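Local structure of arginine decarboxylase (Campylobacter jejuni subsp. jejuni, 3NZP) at residues 120-131 with 145-156. The protein probably catalyses the decarboxylation of arginine to agmatine with pyridoxal 5'-phosphate as cofactor, a step of spermidine biosynthesis. Sequence-based numbering, arbitrary orientation.
Sequences MAYNNEGAPITV and IAAEMGHNITLT
His151 lays its imidazole against the turn that follows helix 113-122, and Ile129 covers one face of that ring. Traced outward, Ile129 CB lies 4.1 Å from Asn152 O, its branch CG2 reaches Ile153 CG1, and CD1 ends above the imidazole. With CG1 anti to the carbonyl carbon (chi1 -70°) and an extended chi2, CD1 stands 3.9 Å from the His151 ring centroid and only 6° off the ring normal, which identifies a CH-pi contact over the face. The ring's rim faces backbone carbonyls: His151 NE2 gives a weak hydrogen bond of 3.3 Å to Asn123 O, and CE1 approaches Met120 O in the ring plane. Asn123 itself donates from ND2 to Ala127 O at 3.1 Å, linking the residue before the type II turn Asn124-Ala127 to the turn's last residue; Ala127 O lies in the amide plane of Asn123, while ND2 sits above the carbonyl plane of Ala127.

Where helix 113-122 meets the end of helix 137-148, the selenomethionines Met120 and Met149 cross at about a right angle, while Met120 SE packs 3.8 Å from Ala146 CB. Strands 128-131 and 152-156 run parallel, 18° apart, and alternate their bonds: Ile129 N to Asn152 O (2.9 Å), Thr154 N to Ile129 O (2.8 Å), a weak Val131 N to Thr154 O, then Thr156 N to Val131 O (3.1 Å).

These are neighbouring strands of the eight-stranded TIM-type barrel, joined through helix 137-148 as a beta-alpha-beta crossover. Strands 107-110 and 179-183 flank the pair, Thr130 OG1 bonds Glu320 of the cofactor pocket, and Arg577 of the second subunit hydrogen-bonds Met120 O.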
# COMPACT_ATOMS: atom_id res chain seq x y z
N MSE B 120 4.85 25.35 7.86
CA MSE B 120 4.79 26.77 8.15
C MSE B 120 4.09 27.10 9.44
O MSE B 120 4.26 28.18 10.00
CB MSE B 120 4.08 27.49 7.02
CG MSE B 120 4.94 27.64 5.83
SE MSE B 120 3.94 28.22 4.33
CE MSE B 120 3.20 29.85 5.13
N ALA B 121 3.29 26.16 9.92
CA ALA B 121 2.55 26.39 11.15
C ALA B 121 3.27 25.85 12.38
O ALA B 121 3.39 26.56 13.37
CB ALA B 121 1.16 25.79 11.04
N TYR B 122 3.76 24.61 12.31
CA TYR B 122 4.43 23.99 13.45
C TYR B 122 5.95 24.13 13.56
O TYR B 122 6.51 24.03 14.66
CB TYR B 122 4.05 22.51 13.56
CG TYR B 122 2.63 22.30 13.99
CD1 TYR B 122 1.58 22.43 13.09
CD2 TYR B 122 2.32 22.07 15.33
CE1 TYR B 122 0.24 22.34 13.51
CE2 TYR B 122 1.00 21.98 15.77
CZ TYR B 122 -0.04 22.12 14.86
OH TYR B 122 -1.35 22.06 15.29
N ASN B 123 6.63 24.36 12.43
CA ASN B 123 8.08 24.52 12.45
C ASN B 123 8.44 25.71 13.33
O ASN B 123 7.86 26.78 13.18
CB ASN B 123 8.63 24.77 11.05
CG ASN B 123 10.14 24.95 11.05
OD1 ASN B 123 10.88 24.03 11.40
ND2 ASN B 123 10.60 26.14 10.66
N ASN B 124 9.39 25.51 14.24
CA ASN B 124 9.84 26.57 15.15
C ASN B 124 10.46 27.71 14.34
O ASN B 124 11.27 27.48 13.44
CB ASN B 124 10.89 26.05 16.14
CG ASN B 124 10.47 24.77 16.86
OD1 ASN B 124 9.53 24.74 17.65
ND2 ASN B 124 11.20 23.69 16.59
N GLU B 125 10.09 28.95 14.66
CA GLU B 125 10.65 30.09 13.96
C GLU B 125 12.17 30.09 14.11
O GLU B 125 12.69 29.98 15.22
CB GLU B 125 10.08 31.40 14.52
CG GLU B 125 8.64 31.72 14.09
CD GLU B 125 8.58 32.75 12.97
OE1 GLU B 125 7.47 33.08 12.52
OE2 GLU B 125 9.66 33.22 12.55
N GLY B 126 12.88 30.19 13.00
CA GLY B 126 14.32 30.19 13.08
C GLY B 126 14.91 28.89 12.55
O GLY B 126 16.01 28.89 11.96
N ALA B 127 14.19 27.79 12.74
CA ALA B 127 14.64 26.50 12.25
C ALA B 127 14.44 26.49 10.75
O ALA B 127 13.54 27.17 10.23
CB ALA B 127 13.84 25.38 12.88
N PRO B 128 15.27 25.74 10.02
CA PRO B 128 15.17 25.68 8.56
C PRO B 128 13.99 24.83 8.06
O PRO B 128 13.57 23.86 8.70
CB PRO B 128 16.52 25.11 8.15
CG PRO B 128 16.80 24.15 9.25
CD PRO B 128 16.37 24.88 10.51
N ILE B 129 13.46 25.23 6.92
CA ILE B 129 12.38 24.51 6.30
C ILE B 129 12.82 24.32 4.86
O ILE B 129 12.99 25.30 4.13
CB ILE B 129 11.07 25.32 6.34
CG1 ILE B 129 10.55 25.38 7.77
CG2 ILE B 129 10.00 24.67 5.47
CD1 ILE B 129 9.27 26.17 7.91
N THR B 130 13.06 23.08 4.47
CA THR B 130 13.46 22.82 3.09
C THR B 130 12.21 22.37 2.36
O THR B 130 11.28 21.82 2.96
CB THR B 130 14.55 21.72 2.98
OG1 THR B 130 14.19 20.59 3.78
CG2 THR B 130 15.90 22.25 3.43
N VAL B 131 12.17 22.62 1.05
CA VAL B 131 11.02 22.25 0.24
C VAL B 131 11.45 21.54 -1.06
O VAL B 131 12.05 22.15 -1.95
CB VAL B 131 10.19 23.51 -0.16
CG1 VAL B 131 8.91 23.07 -0.85
CG2 VAL B 131 9.85 24.33 1.07
N ILE B 145 5.74 33.59 0.86
CA ILE B 145 5.08 34.19 2.01
C ILE B 145 5.64 33.61 3.30
O ILE B 145 5.63 34.27 4.33
CB ILE B 145 3.50 34.05 2.03
CG1 ILE B 145 3.09 32.90 2.91
CG2 ILE B 145 2.92 33.84 0.64
CD1 ILE B 145 1.63 32.95 3.11
N ALA B 146 6.15 32.38 3.23
CA ALA B 146 6.74 31.74 4.41
C ALA B 146 8.00 32.51 4.79
O ALA B 146 8.38 32.57 5.95
CB ALA B 146 7.08 30.28 4.10
N ALA B 147 8.65 33.09 3.78
CA ALA B 147 9.86 33.87 4.00
C ALA B 147 9.48 35.20 4.65
O ALA B 147 10.10 35.62 5.63
CB ALA B 147 10.54 34.13 2.67
N GLU B 148 8.45 35.83 4.09
CA GLU B 148 7.95 37.13 4.56
C GLU B 148 7.42 36.99 5.97
O GLU B 148 7.42 37.93 6.75
CB GLU B 148 6.85 37.61 3.60
CG GLU B 148 7.34 37.70 2.17
CD GLU B 148 6.23 37.65 1.13
OE1 GLU B 148 5.08 37.35 1.50
OE2 GLU B 148 6.54 37.90 -0.07
N MSE B 149 6.98 35.79 6.28
CA MSE B 149 6.42 35.46 7.58
C MSE B 149 7.52 35.41 8.64
O MSE B 149 7.23 35.36 9.83
CB MSE B 149 5.76 34.11 7.46
CG MSE B 149 4.88 33.71 8.60
SE MSE B 149 3.99 32.08 8.04
CE MSE B 149 2.91 32.86 6.56
N GLY B 150 8.76 35.39 8.17
CA GLY B 150 9.91 35.33 9.06
C GLY B 150 10.57 33.96 9.19
O GLY B 150 11.43 33.75 10.04
N HIS B 151 10.18 33.02 8.34
CA HIS B 151 10.72 31.67 8.38
C HIS B 151 12.02 31.48 7.62
O HIS B 151 12.31 32.21 6.68
CB HIS B 151 9.70 30.67 7.84
CG HIS B 151 8.91 29.98 8.90
ND1 HIS B 151 7.55 29.76 8.79
CD2 HIS B 151 9.28 29.45 10.09
CE1 HIS B 151 7.12 29.13 9.87
NE2 HIS B 151 8.16 28.93 10.67
N ASN B 152 12.80 30.50 8.04
CA ASN B 152 14.04 30.22 7.36
C ASN B 152 13.77 29.16 6.31
O ASN B 152 14.16 28.00 6.47
CB ASN B 152 15.04 29.72 8.38
CG ASN B 152 16.37 29.40 7.76
OD1 ASN B 152 17.29 28.97 8.45
ND2 ASN B 152 16.48 29.60 6.45
N ILE B 153 13.10 29.54 5.22
CA ILE B 153 12.75 28.58 4.18
C ILE B 153 13.70 28.57 2.99
O ILE B 153 14.25 29.61 2.61
CB ILE B 153 11.29 28.82 3.69
CG1 ILE B 153 10.88 27.72 2.71
CG2 ILE B 153 11.16 30.18 3.05
CD1 ILE B 153 9.42 27.78 2.30
N THR B 154 13.91 27.38 2.43
CA THR B 154 14.78 27.19 1.27
C THR B 154 14.02 26.39 0.22
O THR B 154 13.57 25.28 0.49
CB THR B 154 16.06 26.37 1.64
OG1 THR B 154 16.86 27.11 2.58
CG2 THR B 154 16.89 26.07 0.40
N LEU B 155 13.87 26.95 -0.97
CA LEU B 155 13.18 26.25 -2.06
C LEU B 155 14.21 25.51 -2.89
O LEU B 155 15.05 26.14 -3.54
CB LEU B 155 12.43 27.23 -2.95
CG LEU B 155 10.95 27.48 -2.69
CD1 LEU B 155 10.63 27.39 -1.22
CD2 LEU B 155 10.60 28.83 -3.24
N THR B 156 14.16 24.19 -2.89
CA THR B 156 15.10 23.41 -3.67
C THR B 156 14.57 23.17 -5.09
O THR B 156 13.55 22.49 -5.27
CB THR B 156 15.38 22.06 -2.99
OG1 THR B 156 15.95 22.28 -1.70
CG2 THR B 156 16.33 21.23 -3.82